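Local coordinates for protein putative transcriptional regulator, LysR family (PDB 3OXN) that probably acts as a LysR-type DNA-binding transcription factor, the crystallised piece being its substrate-binding (effector) domain without the helix-turn-helix part, at residues Q19-A24 and P46-N51. Numbering follows the deposited sequence.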
loop_
_atom_site.group_PDB
_atom_site.type_symbol
_atom_site.label_atom_id
_atom_site.label_comp_id
_atom_site.label_asym_id
_atom_site.label_seq_id
_atom_site.Cartn_x
_atom_site.Cartn_y
_atom_site.Cartn_z
ATOM N N GLN A 19 1.340 -8.915 23.624
ATOM C CA GLN A 19 0.074 -8.928 22.934
ATOM C C GLN A 19 0.217 -8.323 21.555
ATOM O O GLN A 19 1.026 -7.436 21.335
ATOM C CB GLN A 19 -0.914 -8.112 23.752
ATOM C CG GLN A 19 -2.129 -7.637 22.997
ATOM C CD GLN A 19 -3.097 -6.946 23.920
ATOM O OE1 GLN A 19 -2.977 -7.043 25.151
ATOM N NE2 GLN A 19 -4.069 -6.248 23.340
ATOM N N THR A 20 -0.575 -8.801 20.613
ATOM C CA THR A 20 -0.539 -8.209 19.279
ATOM C C THR A 20 -1.661 -7.176 19.035
ATOM O O THR A 20 -2.782 -7.300 19.526
ATOM C CB THR A 20 -0.487 -9.275 18.161
ATOM O OG1 THR A 20 -1.297 -8.839 17.069
ATOM C CG2 THR A 20 -0.999 -10.609 18.668
ATOM N N PHE A 21 -1.335 -6.137 18.287
ATOM C CA PHE A 21 -2.286 -5.078 18.040
ATOM C C PHE A 21 -2.618 -5.082 16.569
ATOM O O PHE A 21 -1.731 -5.194 15.721
ATOM C CB PHE A 21 -1.707 -3.724 18.467
ATOM C CG PHE A 21 -1.268 -3.682 19.911
ATOM C CD1 PHE A 21 -0.039 -4.203 20.295
ATOM C CD2 PHE A 21 -2.090 -3.144 20.882
ATOM C CE1 PHE A 21 0.356 -4.188 21.610
ATOM C CE2 PHE A 21 -1.691 -3.128 22.202
ATOM C CZ PHE A 21 -0.462 -3.654 22.563
ATOM N N THR A 22 -3.910 -5.002 16.276
ATOM C CA THR A 22 -4.385 -4.831 14.923
ATOM C C THR A 22 -4.645 -3.351 14.696
ATOM O O THR A 22 -5.449 -2.738 15.391
ATOM C CB THR A 22 -5.692 -5.590 14.710
ATOM O OG1 THR A 22 -5.497 -6.956 15.080
ATOM C CG2 THR A 22 -6.146 -5.505 13.255
ATOM N N ILE A 23 -3.959 -2.785 13.716
ATOM C CA ILE A 23 -4.202 -1.417 13.307
ATOM C C ILE A 23 -4.702 -1.406 11.886
ATOM O O ILE A 23 -3.970 -1.785 10.981
ATOM C CB ILE A 23 -2.901 -0.617 13.314
ATOM C CG1 ILE A 23 -2.222 -0.731 14.679
ATOM C CG2 ILE A 23 -3.181 0.832 12.942
ATOM C CD1 ILE A 23 -3.019 -0.093 15.779
ATOM N N ALA A 24 -5.940 -0.983 11.678
ATOM C CA ALA A 24 -6.450 -0.793 10.317
ATOM C C ALA A 24 -5.999 0.571 9.832
ATOM O O ALA A 24 -6.308 1.593 10.454
ATOM C CB ALA A 24 -7.974 -0.895 10.283
ATOM N N PRO A 46 9.480 -4.486 23.543
ATOM C CA PRO A 46 10.179 -5.496 22.727
ATOM C C PRO A 46 9.347 -6.727 22.335
ATOM O O PRO A 46 9.498 -7.230 21.219
ATOM C CB PRO A 46 11.341 -5.917 23.625
ATOM C CG PRO A 46 11.611 -4.703 24.460
ATOM C CD PRO A 46 10.291 -4.036 24.691
ATOM N N ASN A 47 8.495 -7.213 23.231
ATOM C CA ASN A 47 7.714 -8.426 22.958
ATOM C C ASN A 47 6.518 -8.187 22.055
ATOM O O ASN A 47 5.934 -9.127 21.519
ATOM C CB ASN A 47 7.200 -9.036 24.258
ATOM C CG ASN A 47 8.285 -9.710 25.055
ATOM O OD1 ASN A 47 8.093 -10.825 25.560
ATOM N ND2 ASN A 47 9.441 -9.041 25.179
ATOM N N VAL A 48 6.152 -6.921 21.917
ATOM C CA VAL A 48 4.920 -6.515 21.259
ATOM C C VAL A 48 4.912 -6.991 19.805
ATOM O O VAL A 48 5.975 -7.179 19.205
ATOM C CB VAL A 48 4.762 -4.973 21.350
ATOM C CG1 VAL A 48 5.281 -4.288 20.083
ATOM C CG2 VAL A 48 3.331 -4.601 21.626
ATOM N N SER A 49 3.715 -7.197 19.256
ATOM C CA SER A 49 3.536 -7.707 17.895
ATOM C C SER A 49 2.477 -6.893 17.122
ATOM O O SER A 49 1.432 -6.542 17.669
ATOM C CB SER A 49 3.130 -9.175 17.973
ATOM O OG SER A 49 2.935 -9.748 16.693
ATOM N N PHE A 50 2.738 -6.599 15.851
ATOM C CA PHE A 50 1.840 -5.739 15.074
ATOM C C PHE A 50 1.163 -6.359 13.851
ATOM O O PHE A 50 1.763 -7.115 13.089
ATOM C CB PHE A 50 2.573 -4.479 14.635
ATOM C CG PHE A 50 2.482 -3.369 15.617
ATOM C CD1 PHE A 50 1.354 -2.577 15.671
ATOM C CD2 PHE A 50 3.511 -3.122 16.490
ATOM C CE1 PHE A 50 1.256 -1.552 16.570
ATOM C CE2 PHE A 50 3.417 -2.110 17.396
ATOM C CZ PHE A 50 2.288 -1.316 17.434
ATOM N N ASN A 51 -0.097 -5.998 13.662
ATOM C CA ASN A 51 -0.830 -6.433 12.491
ATOM C C ASN A 51 -1.514 -5.279 11.761
ATOM O O ASN A 51 -2.591 -4.836 12.151
ATOM C CB ASN A 51 -1.855 -7.498 12.854
ATOM C CG ASN A 51 -2.275 -8.312 11.655
ATOM O OD1 ASN A 51 -1.511 -8.450 10.705
ATOM N ND2 ASN A 51 -3.487 -8.850 11.683
#
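Phe-21 and Phe-50 sit side by side in the first parallel strand pair of this periplasmic-binding-protein-like domain, a beta-alpha-beta unit in which helix 28-44 links strand 20-25 to strand 49-54. Their rings lie obliquely to each other, centroids 5.9 Å apart and planes at 34°. Val-48 CG2 lies near the plane of the Phe-21 ring at its edge, though its modelled closeness is doubtful. The Phe-50 ring leans toward strand 20-25: its CE1 lies 4.1 Å from Phe-21 CB and 4.0 Å from Ile-23 CG1, which comes in at the ring edge. The backbones of the two strands alternate donor and acceptor. Phe-21 both gives and accepts, its N donating to Ser-49 O and its O taking Asn-51 N at 2.7 Å, so that it bonds the residues on either side of Phe-50. Ile-23 N donates to Asn-51 O, and the pairing continues to Leu-53; Ser-49 N to Gln-19 O is a weak start to the series. The apolar face is then roofed by two helices: Ile-41 and Leu-38 of helix 28-44 press on Phe-50, while Leu-211 of helix 206-227 covers Phe-21 and Ile-23. Thr-20, Ser-49, Thr-22 and Asn-51 occupy the other face. Strand 49-54 is outermost within its own chain, yet a strand of the second subunit pairs in parallel with Phe-50 and Asn-51, continuing the sheet across the dimer interface. Ser-49 extends OG anti to its backbone N (chi1 180°) and hydrogen-bonds Met-143 O of that subunit, while its CB stays 3.6 Å from Thr-20 CB.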